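Local coordinates for polysialic acid O-acetyltransferase (Escherichia coli, PDB 3JQY), which catalyses the transfer of acetyl groups from acetyl-CoA to the O7 or O9 hydroxyls of polymeric alpha-2,8-linked sialic acid of the bacterial capsule, at residues G96-T101 with A116-V121; K124-I129 with A161-I166; D138-A143 with N175-K180; Y192-T197 with A205-P210. One frame throughout, in Å; residues are numbered along the deposited sequence.

Interaction 1 (G96-T101 with A116-V121); sequences GDIVAT and AGFEVV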
loop_
_atom_site.group_PDB
_atom_site.type_symbol
_atom_site.label_atom_id
_atom_site.label_comp_id
_atom_site.label_asym_id
_atom_site.label_seq_id
_atom_site.Cartn_x
_atom_site.Cartn_y
_atom_site.Cartn_z
ATOM N N GLY B 96 8.969 3.832 -14.537
ATOM C CA GLY B 96 7.720 4.406 -14.071
ATOM C C GLY B 96 7.059 5.430 -14.972
ATOM O O GLY B 96 7.288 5.467 -16.183
ATOM N N ASP B 97 6.221 6.262 -14.365
ATOM C CA ASP B 97 5.387 7.184 -15.117
ATOM C C ASP B 97 5.593 8.608 -14.641
ATOM O O ASP B 97 5.385 8.908 -13.467
ATOM C CB ASP B 97 3.918 6.807 -14.946
ATOM C CG ASP B 97 3.590 5.462 -15.571
ATOM O OD1 ASP B 97 3.350 4.499 -14.816
ATOM O OD2 ASP B 97 3.592 5.368 -16.816
ATOM N N ILE B 98 5.985 9.485 -15.558
ATOM C CA ILE B 98 6.110 10.899 -15.247
ATOM C C ILE B 98 5.084 11.673 -16.058
ATOM O O ILE B 98 5.109 11.639 -17.283
ATOM C CB ILE B 98 7.504 11.444 -15.609
ATOM C CG1 ILE B 98 8.596 10.722 -14.809
ATOM C CG2 ILE B 98 7.558 12.947 -15.367
ATOM C CD1 ILE B 98 10.008 11.128 -15.224
ATOM N N VAL B 99 4.181 12.368 -15.378
ATOM C CA VAL B 99 3.187 13.181 -16.070
ATOM C C VAL B 99 3.415 14.655 -15.747
ATOM O O VAL B 99 3.313 15.066 -14.588
ATOM C CB VAL B 99 1.749 12.745 -15.710
ATOM C CG1 VAL B 99 0.718 13.558 -16.497
ATOM C CG2 VAL B 99 1.579 11.248 -15.972
ATOM N N ALA B 100 3.731 15.432 -16.783
ATOM C CA ALA B 100 3.996 16.867 -16.662
ATOM C C ALA B 100 2.831 17.628 -17.270
ATOM O O ALA B 100 2.587 17.546 -18.474
ATOM C CB ALA B 100 5.305 17.237 -17.369
ATOM N N THR B 101 2.115 18.370 -16.433
ATOM C CA THR B 101 0.804 18.887 -16.810
ATOM C C THR B 101 0.735 20.399 -16.702
ATOM O O THR B 101 1.080 20.979 -15.670
ATOM C CB THR B 101 -0.299 18.290 -15.899
ATOM O OG1 THR B 101 -0.360 16.870 -16.074
ATOM C CG2 THR B 101 -1.654 18.898 -16.224
ATOM N N ALA B 116 10.905 0.534 -9.860
ATOM C CA ALA B 116 9.658 0.310 -10.576
ATOM C C ALA B 116 8.468 0.820 -9.772
ATOM O O ALA B 116 8.468 0.761 -8.545
ATOM C CB ALA B 116 9.493 -1.185 -10.891
ATOM N N GLY B 117 7.445 1.306 -10.464
ATOM C CA GLY B 117 6.244 1.767 -9.796
ATOM C C GLY B 117 6.285 3.248 -9.473
ATOM O O GLY B 117 5.379 3.774 -8.838
ATOM N N PHE B 118 7.339 3.918 -9.918
ATOM C CA PHE B 118 7.484 5.367 -9.744
ATOM C C PHE B 118 6.364 6.115 -10.461
ATOM O O PHE B 118 6.026 5.785 -11.599
ATOM C CB PHE B 118 8.838 5.778 -10.311
ATOM C CG PHE B 118 9.201 7.221 -10.089
ATOM C CD1 PHE B 118 9.330 7.734 -8.812
ATOM C CD2 PHE B 118 9.477 8.047 -11.174
ATOM C CE1 PHE B 118 9.708 9.060 -8.615
ATOM C CE2 PHE B 118 9.849 9.366 -10.988
ATOM C CZ PHE B 118 9.962 9.874 -9.709
ATOM N N GLU B 119 5.774 7.109 -9.792
ATOM C CA GLU B 119 4.777 7.983 -10.426
ATOM C C GLU B 119 5.022 9.431 -10.033
ATOM O O GLU B 119 5.230 9.725 -8.854
ATOM C CB GLU B 119 3.346 7.634 -9.987
ATOM C CG GLU B 119 2.951 6.165 -10.014
ATOM C CD GLU B 119 1.558 5.940 -9.427
ATOM O OE1 GLU B 119 0.769 6.913 -9.387
ATOM O OE2 GLU B 119 1.253 4.798 -9.001
ATOM N N VAL B 120 4.982 10.337 -11.009
ATOM C CA VAL B 120 4.975 11.771 -10.717
ATOM C C VAL B 120 3.691 12.410 -11.231
ATOM O O VAL B 120 3.318 12.208 -12.389
ATOM C CB VAL B 120 6.176 12.501 -11.346
ATOM C CG1 VAL B 120 6.049 14.006 -11.115
ATOM C CG2 VAL B 120 7.480 11.975 -10.757
ATOM N N VAL B 121 3.022 13.170 -10.362
ATOM C CA VAL B 121 1.782 13.867 -10.706
ATOM C C VAL B 121 1.996 15.368 -10.513
ATOM O O VAL B 121 2.437 15.791 -9.453
ATOM C CB VAL B 121 0.636 13.430 -9.767
ATOM C CG1 VAL B 121 -0.677 14.085 -10.178
ATOM C CG2 VAL B 121 0.511 11.913 -9.738
HETATM O O HOH W 1 4.596 3.548 -12.402
#
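Ile98 and Val120 meet on the inner face of a left-handed parallel beta-helix, where strands 97-101 and 119-121 are rungs of successive coils of one wall. The strand axes come within 4.8 Å and diverge by only 11°, consistent with stacked coils. The tight part is the backbone ladder, in which Asp97 N to Phe118 O, Val120 N to Asp97 O and Val99 N to Val120 O span 2.8 to 3.1 Å. The buried face beneath it is apolar: Ile98 CG2 lies 4.3 Å from Val120 CB, while Ile98 CG1 approaches the Phe118 ring obliquely, 4.2 Å from CE2, and Val106 of another wall touches both Ile98 and Val120. Phe118 reaches inward because its CG stands anti to the backbone N (chi1 -174°). The other face is partly exposed and carries water. Asp97 and Glu119 project from it, their carboxylates turned apart, with OD1 of Asp97 6.2 Å from OE2 of Glu119. Gly96, at the corner before the strand, has a positive phi of 103° and makes a CA-H...O contact with Phe118 O. That carbonyl oxygen is also gripped by a water, which donates to it at 2.8 Å and to Asp97 OD1 at 2.9 Å.

Interaction 2 (K124-I129 with A161-I166); sequences KCNVTI and AKDIII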
loop_
_atom_site.group_PDB
_atom_site.type_symbol
_atom_site.label_atom_id
_atom_site.label_comp_id
_atom_site.label_asym_id
_atom_site.label_seq_id
_atom_site.Cartn_x
_atom_site.Cartn_y
_atom_site.Cartn_z
ATOM N N LYS B 124 0.869 22.541 -13.248
ATOM C CA LYS B 124 1.517 23.851 -13.245
ATOM C C LYS B 124 2.379 24.011 -12.003
ATOM O O LYS B 124 2.271 24.995 -11.268
ATOM C CB LYS B 124 0.484 24.980 -13.331
ATOM C CG LYS B 124 1.107 26.353 -13.583
ATOM C CD LYS B 124 0.063 27.400 -13.967
ATOM C CE LYS B 124 0.018 27.635 -15.477
ATOM N NZ LYS B 124 -0.555 26.495 -16.254
ATOM N N CYS B 125 3.236 23.026 -11.764
ATOM C CA CYS B 125 4.134 23.080 -10.622
ATOM C C CYS B 125 5.398 22.272 -10.899
ATOM O O CYS B 125 5.591 21.765 -12.001
ATOM C CB CYS B 125 3.440 22.607 -9.339
ATOM S SG CYS B 125 2.971 20.869 -9.333
ATOM N N ASN B 126 6.266 22.166 -9.904
ATOM C CA ASN B 126 7.579 21.575 -10.138
ATOM C C ASN B 126 7.826 20.399 -9.223
ATOM O O ASN B 126 7.494 20.447 -8.044
ATOM C CB ASN B 126 8.669 22.622 -9.929
ATOM C CG ASN B 126 8.464 23.852 -10.796
ATOM O OD1 ASN B 126 8.677 24.982 -10.355
ATOM N ND2 ASN B 126 8.033 23.635 -12.032
ATOM N N VAL B 127 8.400 19.337 -9.773
ATOM C CA VAL B 127 8.861 18.233 -8.953
ATOM C C VAL B 127 10.326 18.014 -9.285
ATOM O O VAL B 127 10.685 17.865 -10.446
ATOM C CB VAL B 127 8.047 16.950 -9.198
ATOM C CG1 VAL B 127 8.683 15.784 -8.466
ATOM C CG2 VAL B 127 6.596 17.148 -8.736
ATOM N N THR B 128 11.172 18.035 -8.261
ATOM C CA THR B 128 12.613 17.965 -8.456
ATOM C C THR B 128 13.213 16.896 -7.556
ATOM O O THR B 128 12.868 16.803 -6.374
ATOM C CB THR B 128 13.276 19.305 -8.102
ATOM O OG1 THR B 128 12.860 20.304 -9.044
ATOM C CG2 THR B 128 14.788 19.173 -8.140
ATOM N N ILE B 129 14.087 16.073 -8.122
ATOM C CA ILE B 129 14.869 15.127 -7.329
ATOM C C ILE B 129 16.336 15.445 -7.552
ATOM O O ILE B 129 16.775 15.586 -8.687
ATOM C CB ILE B 129 14.602 13.658 -7.742
ATOM C CG1 ILE B 129 13.103 13.346 -7.646
ATOM C CG2 ILE B 129 15.414 12.699 -6.872
ATOM C CD1 ILE B 129 12.769 11.890 -7.861
ATOM N N ALA B 161 -2.006 23.068 -6.326
ATOM C CA ALA B 161 -0.785 22.275 -6.431
ATOM C C ALA B 161 0.398 23.053 -5.873
ATOM O O ALA B 161 0.447 24.285 -5.982
ATOM C CB ALA B 161 -0.527 21.879 -7.878
ATOM N N LYS B 162 1.351 22.329 -5.287
ATOM C CA LYS B 162 2.551 22.927 -4.700
ATOM C C LYS B 162 3.771 22.040 -4.971
ATOM O O LYS B 162 3.665 20.810 -4.952
ATOM C CB LYS B 162 2.372 23.138 -3.200
ATOM C CG LYS B 162 1.224 24.085 -2.846
ATOM C CD LYS B 162 1.251 24.477 -1.374
ATOM C CE LYS B 162 0.144 25.478 -1.054
ATOM N NZ LYS B 162 0.100 26.599 -2.040
ATOM N N ASP B 163 4.917 22.671 -5.216
ATOM C CA ASP B 163 6.136 21.961 -5.612
ATOM C C ASP B 163 6.588 20.891 -4.616
ATOM O O ASP B 163 6.447 21.045 -3.402
ATOM C CB ASP B 163 7.308 22.939 -5.784
ATOM C CG ASP B 163 7.093 23.947 -6.900
ATOM O OD1 ASP B 163 6.105 23.851 -7.655
ATOM O OD2 ASP B 163 7.940 24.853 -7.018
ATOM N N ILE B 164 7.176 19.822 -5.142
ATOM C CA ILE B 164 7.871 18.848 -4.308
ATOM C C ILE B 164 9.356 18.923 -4.632
ATOM O O ILE B 164 9.744 18.914 -5.794
ATOM C CB ILE B 164 7.360 17.408 -4.554
ATOM C CG1 ILE B 164 5.918 17.284 -4.061
ATOM C CG2 ILE B 164 8.240 16.409 -3.830
ATOM C CD1 ILE B 164 5.178 16.070 -4.575
ATOM N N ILE B 165 10.181 19.010 -3.601
ATOM C CA ILE B 165 11.618 19.176 -3.790
ATOM C C ILE B 165 12.371 18.166 -2.942
ATOM O O ILE B 165 12.430 18.287 -1.719
ATOM C CB ILE B 165 12.084 20.606 -3.421
ATOM C CG1 ILE B 165 11.264 21.650 -4.178
ATOM C CG2 ILE B 165 13.568 20.778 -3.720
ATOM C CD1 ILE B 165 11.307 21.504 -5.683
ATOM N N ILE B 166 12.913 17.146 -3.595
ATOM C CA ILE B 166 13.759 16.180 -2.913
ATOM C C ILE B 166 15.215 16.578 -3.130
ATOM O O ILE B 166 15.698 16.602 -4.254
ATOM C CB ILE B 166 13.498 14.752 -3.426
ATOM C CG1 ILE B 166 12.008 14.416 -3.294
ATOM C CG2 ILE B 166 14.375 13.743 -2.683
ATOM C CD1 ILE B 166 11.612 13.111 -3.925
#
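Val127 and Ile164 form the apolar centre, with CG2 of Val127 4.3 Å from CB of Ile164. Ile129 and Ile166 continue the row, side by side and pointing the same way in the conformer of Ile166 described here. Leu141 of strand 139-142 touches all four side chains, so the row belongs to the interior of the left-handed beta-helix. At the far end of the same side, Cys125 SG rests 3.9 Å from Ala161 CB. The parallel register is fixed by three backbone bonds: Ile164 N to Asn126 O, Thr128 N to Ile164 O, and Ile166 N to Thr128 O. The strand axes are 4.8 Å apart.

On the outer face, Ile165 lies alongside Thr128. Its CD1, brought over by a bent chain (chi2 -57°), meets Thr128 CB at 3.8 Å. Further along is the polar edge, where the side chain of Asp163 replaces a backbone acceptor. Asn126 N donates to Asp163 OD1 at 2.8 Å, approaching from above the carboxylate, 61° out of its plane. The amide of Asn126 and this carboxylate run side by side with planes 43° apart, and their oxygens OD1 of Asn126 and OD2 of Asp163 stand 3.4 Å apart as two acceptors.

The chemistry implies that the ladder is extended by one rung ahead of the start of strand 164-166: a carboxylate oxygen satisfies the Asn126 N-H just where the chain returns from the long excursion between the two segments.

Interaction 3 (D138-A143 with N175-K180); sequences DVILRA and NVSIMK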
loop_
_atom_site.group_PDB
_atom_site.type_symbol
_atom_site.label_atom_id
_atom_site.label_comp_id
_atom_site.label_asym_id
_atom_site.label_seq_id
_atom_site.Cartn_x
_atom_site.Cartn_y
_atom_site.Cartn_z
ATOM N N ASP B 138 7.770 1.734 -6.014
ATOM C CA ASP B 138 6.446 2.220 -5.637
ATOM C C ASP B 138 6.494 3.526 -4.858
ATOM O O ASP B 138 5.865 3.654 -3.808
ATOM C CB ASP B 138 5.687 1.151 -4.850
ATOM C CG ASP B 138 5.451 -0.105 -5.665
ATOM O OD1 ASP B 138 5.234 0.017 -6.886
ATOM O OD2 ASP B 138 5.478 -1.208 -5.084
ATOM N N VAL B 139 7.250 4.487 -5.381
ATOM C CA VAL B 139 7.279 5.820 -4.803
ATOM C C VAL B 139 6.468 6.774 -5.668
ATOM O O VAL B 139 6.706 6.881 -6.870
ATOM C CB VAL B 139 8.711 6.346 -4.671
ATOM C CG1 VAL B 139 8.706 7.813 -4.257
ATOM C CG2 VAL B 139 9.488 5.504 -3.662
ATOM N N ILE B 140 5.510 7.457 -5.039
ATOM C CA ILE B 140 4.653 8.419 -5.723
ATOM C C ILE B 140 4.960 9.833 -5.251
ATOM O O ILE B 140 4.941 10.114 -4.057
ATOM C CB ILE B 140 3.160 8.126 -5.467
ATOM C CG1 ILE B 140 2.799 6.719 -5.957
ATOM C CG2 ILE B 140 2.283 9.176 -6.148
ATOM C CD1 ILE B 140 1.393 6.280 -5.572
ATOM N N LEU B 141 5.275 10.717 -6.191
ATOM C CA LEU B 141 5.414 12.135 -5.863
ATOM C C LEU B 141 4.182 12.867 -6.387
ATOM O O LEU B 141 4.053 13.094 -7.593
ATOM C CB LEU B 141 6.705 12.707 -6.460
ATOM C CG LEU B 141 7.988 11.916 -6.175
ATOM C CD1 LEU B 141 9.222 12.590 -6.790
ATOM C CD2 LEU B 141 8.184 11.712 -4.666
ATOM N N ARG B 142 3.266 13.208 -5.480
ATOM C CA ARG B 142 1.954 13.729 -5.874
ATOM C C ARG B 142 1.824 15.219 -5.565
ATOM O O ARG B 142 1.395 15.598 -4.478
ATOM C CB ARG B 142 0.834 12.940 -5.182
ATOM C CG ARG B 142 -0.553 13.191 -5.765
ATOM C CD ARG B 142 -1.656 12.420 -5.021
ATOM N NE ARG B 142 -1.487 10.967 -5.100
ATOM C CZ ARG B 142 -1.792 10.226 -6.162
ATOM N NH1 ARG B 142 -2.286 10.796 -7.258
ATOM N NH2 ARG B 142 -1.599 8.910 -6.131
ATOM N N ALA B 143 2.198 16.061 -6.526
ATOM C CA ALA B 143 2.233 17.509 -6.304
ATOM C C ALA B 143 0.883 18.177 -6.544
ATOM O O ALA B 143 0.716 19.368 -6.271
ATOM C CB ALA B 143 3.299 18.152 -7.176
ATOM N N ASN B 175 7.188 2.006 -1.206
ATOM C CA ASN B 175 5.804 2.206 -0.918
ATOM C C ASN B 175 5.539 3.489 -0.143
ATOM O O ASN B 175 4.898 3.458 0.840
ATOM C CB ASN B 175 5.209 1.014 -0.173
ATOM C CG ASN B 175 3.715 1.049 -0.116
ATOM O OD1 ASN B 175 3.073 1.644 -0.933
ATOM N ND2 ASN B 175 3.158 0.378 0.876
ATOM N N VAL B 176 6.011 4.580 -0.723
ATOM C CA VAL B 176 5.936 5.888 -0.078
ATOM C C VAL B 176 5.234 6.856 -1.010
ATOM O O VAL B 176 5.456 6.816 -2.213
ATOM C CB VAL B 176 7.349 6.458 0.145
ATOM C CG1 VAL B 176 7.299 7.972 0.390
ATOM C CG2 VAL B 176 8.042 5.746 1.299
ATOM N N SER B 177 4.395 7.723 -0.450
ATOM C CA SER B 177 3.887 8.879 -1.184
ATOM C C SER B 177 4.435 10.133 -0.540
ATOM O O SER B 177 4.430 10.278 0.694
ATOM C CB SER B 177 2.361 8.935 -1.162
ATOM O OG SER B 177 1.809 8.021 -2.084
ATOM N N ILE B 178 4.921 11.031 -1.378
ATOM C CA ILE B 178 5.263 12.370 -0.935
ATOM C C ILE B 178 4.224 13.318 -1.521
ATOM O O ILE B 178 4.023 13.355 -2.735
ATOM C CB ILE B 178 6.683 12.750 -1.362
ATOM C CG1 ILE B 178 7.694 11.801 -0.717
ATOM C CG2 ILE B 178 6.996 14.183 -0.961
ATOM C CD1 ILE B 178 9.133 12.159 -1.001
ATOM N N MET B 179 3.541 14.059 -0.652
ATOM C CA MET B 179 2.426 14.913 -1.073
ATOM C C MET B 179 2.852 16.347 -1.398
ATOM O O MET B 179 4.028 16.694 -1.294
ATOM C CB MET B 179 1.319 14.905 -0.014
ATOM C CG MET B 179 0.757 13.517 0.290
ATOM S SD MET B 179 0.276 12.619 -1.209
ATOM C CE MET B 179 -0.831 11.383 -0.526
ATOM N N LYS B 180 1.893 17.179 -1.804
ATOM C CA LYS B 180 2.245 18.478 -2.370
ATOM C C LYS B 180 2.921 19.410 -1.365
ATOM O O LYS B 180 2.621 19.385 -0.164
ATOM C CB LYS B 180 1.021 19.163 -2.982
ATOM C CG LYS B 180 -0.030 19.603 -1.964
ATOM C CD LYS B 180 -1.277 20.098 -2.689
ATOM C CE LYS B 180 -2.382 20.471 -1.713
ATOM N NZ LYS B 180 -2.794 19.304 -0.874
HETATM O O HOH W 2 3.213 3.815 -3.005
HETATM O O HOH W 3 -0.330 9.077 -3.500
#
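Arg142 sets its CB 4.0 Å from Met179 SD and equally close to Ile178 O, the oxygen that accepts the backbone N-H of Arg142 itself. With CG anti to the backbone N, the chain leads through CD outward from this wall of the left-handed beta-helix. It then bends at chi3 (-62°), bringing NE to a water that accepts its N-H at 2.7 Å, in the plane of the guanidinium group and at its edge. Beyond CZ, NH2 lies 2.9 Å from the same water, while NH1 leans toward strand 119-121, where Arg142 touches Val121. Only this water, hydrogen-bonded to Ser177 OG at 2.8 Å, connects the arginine head to the serine. That hydroxyl also sits against Ile140, 3.6 Å from its CB.

On the inner face Leu141 and Ile178 lie side by side, with CD2 of Leu141 3.8 Å from both CB and CD1 of Ile178. The ladder is straight where Ile140 N bonds to Val176 O, Ile178 N to Ile140 O and Arg142 N to Ile178 O, each at 166° or more. It is poorer at the start: Val176 N to Asp138 O is longer and bent to 138°, and a water joins Asp138 O to Asn175 OD1.

At the other end, Lys180 CB packs against Ala143 O, while its NZ forms a salt bridge with Asp145; both residues probably bind acetyl-CoA. Strand 119-121 flanks strand 139-142, strand 164-166 packs on the inner face, and Tyr192 of a second subunit packs on Ile140, Arg142, Ser177 and Met179.

Interaction 4 (Y192-T197 with A205-P210); sequences YGSIVT and AAAGNP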
loop_
_atom_site.group_PDB
_atom_site.type_symbol
_atom_site.label_atom_id
_atom_site.label_comp_id
_atom_site.label_asym_id
_atom_site.label_seq_id
_atom_site.Cartn_x
_atom_site.Cartn_y
_atom_site.Cartn_z
ATOM N N TYR B 192 9.908 3.112 4.746
ATOM C CA TYR B 192 8.903 2.290 4.076
ATOM C C TYR B 192 7.500 2.670 4.513
ATOM O O TYR B 192 7.248 2.846 5.711
ATOM C CB TYR B 192 9.109 0.805 4.417
ATOM C CG TYR B 192 7.965 -0.046 3.919
ATOM C CD1 TYR B 192 8.043 -0.703 2.698
ATOM C CD2 TYR B 192 6.786 -0.150 4.646
ATOM C CE1 TYR B 192 6.982 -1.458 2.220
ATOM C CE2 TYR B 192 5.722 -0.898 4.178
ATOM C CZ TYR B 192 5.824 -1.544 2.965
ATOM O OH TYR B 192 4.764 -2.288 2.504
ATOM N N GLY B 193 6.586 2.787 3.551
ATOM C CA GLY B 193 5.169 2.903 3.859
ATOM C C GLY B 193 4.711 4.300 4.242
ATOM O O GLY B 193 3.535 4.514 4.540
ATOM N N SER B 194 5.630 5.257 4.235
ATOM C CA SER B 194 5.284 6.603 4.688
ATOM C C SER B 194 4.330 7.325 3.741
ATOM O O SER B 194 4.331 7.083 2.539
ATOM C CB SER B 194 6.552 7.447 4.846
ATOM O OG SER B 194 7.390 6.907 5.855
ATOM N N ILE B 195 3.521 8.222 4.298
ATOM C CA ILE B 195 2.913 9.288 3.510
ATOM C C ILE B 195 3.377 10.599 4.125
ATOM O O ILE B 195 3.031 10.926 5.258
ATOM C CB ILE B 195 1.370 9.207 3.456
ATOM C CG1 ILE B 195 0.942 7.895 2.785
ATOM C CG2 ILE B 195 0.815 10.415 2.702
ATOM C CD1 ILE B 195 -0.556 7.775 2.490
ATOM N N VAL B 196 4.203 11.322 3.377
ATOM C CA VAL B 196 4.846 12.533 3.868
ATOM C C VAL B 196 4.044 13.751 3.437
ATOM O O VAL B 196 3.847 13.984 2.238
ATOM C CB VAL B 196 6.280 12.654 3.325
ATOM C CG1 VAL B 196 6.958 13.891 3.909
ATOM C CG2 VAL B 196 7.083 11.387 3.630
ATOM N N THR B 197 3.578 14.526 4.412
ATOM C CA THR B 197 2.711 15.665 4.121
ATOM C C THR B 197 3.315 17.003 4.544
ATOM O O THR B 197 2.793 18.053 4.177
ATOM C CB THR B 197 1.333 15.508 4.804
ATOM O OG1 THR B 197 1.510 15.437 6.225
ATOM C CG2 THR B 197 0.644 14.237 4.331
ATOM N N ALA B 205 15.492 11.067 9.728
ATOM C CA ALA B 205 14.681 9.953 9.258
ATOM C C ALA B 205 13.231 10.219 9.656
ATOM O O ALA B 205 12.954 10.597 10.796
ATOM C CB ALA B 205 15.165 8.647 9.861
ATOM N N ALA B 206 12.314 10.045 8.705
ATOM C CA ALA B 206 10.890 10.239 8.953
ATOM C C ALA B 206 10.126 9.000 8.509
ATOM O O ALA B 206 10.524 8.333 7.551
ATOM C CB ALA B 206 10.387 11.452 8.197
ATOM N N ALA B 207 9.026 8.706 9.191
ATOM C CA ALA B 207 8.176 7.580 8.834
ATOM C C ALA B 207 6.777 7.750 9.413
ATOM O O ALA B 207 6.575 8.518 10.353
ATOM C CB ALA B 207 8.796 6.251 9.311
ATOM N N GLY B 208 5.814 7.024 8.846
ATOM C CA GLY B 208 4.445 7.058 9.330
ATOM C C GLY B 208 3.448 7.557 8.301
ATOM O O GLY B 208 3.820 8.002 7.212
ATOM N N ASN B 209 2.170 7.471 8.655
ATOM C CA ASN B 209 1.095 8.024 7.844
ATOM C C ASN B 209 0.095 8.707 8.765
ATOM O O ASN B 209 -0.771 8.044 9.333
ATOM C CB ASN B 209 0.381 6.918 7.062
ATOM C CG ASN B 209 -0.812 7.447 6.271
ATOM O OD1 ASN B 209 -0.963 8.656 6.114
ATOM N ND2 ASN B 209 -1.641 6.543 5.748
ATOM N N PRO B 210 0.225 10.032 8.936
ATOM C CA PRO B 210 1.224 10.879 8.266
ATOM C C PRO B 210 2.616 10.733 8.876
ATOM O O PRO B 210 2.760 10.398 10.053
ATOM C CB PRO B 210 0.699 12.288 8.520
ATOM C CG PRO B 210 -0.018 12.187 9.820
ATOM C CD PRO B 210 -0.595 10.789 9.896
HETATM O O HOH W 4 5.608 4.408 7.384
#
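Ile195 N donates to Gly208 O at 2.9 Å (N-H...O angle 154°), the one strong direct hydrogen bond between the segments, while Ser194 CA and Pro210 CA add CA-H...O contacts to Gly208 O and Ile195 O. With OG anti to the carbonyl carbon (chi1 -64°), Ser194 turns its hydroxyl to segment 205-210. OG lies 3.2 Å from Ala207 CA and accepts a weak bond from Gly208 N at 3.4 Å, its stronger partner being Gly191 O. A water reinforces this end, accepting from Gly208 N at 3.0 Å and donating to Tyr192 O. This is where the left-handed beta-helix reaches its last coils: strand 195-196 pairs with strand 176-178, and strand 204-208 belongs to another wall, next to strand 189-190. Past Gly208 the side chains of Ile195 and Asn209 run side by side, pointing the same way. Ile195 CB lies 3.6 Å from Asn209 OD1, and Ile195 CD1 is equally close to Asn209 ND2. Asn209 CG, anti to the backbone N (chi1 176°), places the amide along the isoleucine, at the trimer interface: ND2 makes a weak hydrogen bond to Gly193 O of the second subunit. Pro210, entered through a cis peptide bond, brings its CB to 4.0 Å from Thr197 OG1.

How the interactions relate
Interactions 1 and 3 lie along one wall of the beta-helix, which strand 195-196 of interaction 4 continues, while its partner 204-208 and interaction 2 belong to other walls. Interaction 1 passes to interaction 3 through Glu119 O and Leu141 N, 2.8 Å apart, and interaction 3 to interaction 4 through Ser177 O and Val196 N at 2.9 Å. Interaction 2 joins the first wall across the interior, where Phe118 CZ meets Ile129 CD1 at 3.9 Å, and at its edge, where Lys162 N is 3.2 Å from Ala143 O. Lys180, within interaction 3, probably binds acetyl-CoA. The side chain of Lys162 is about 4 Å from that of Lys180. Interactions 3 and 4 both touch the second subunit.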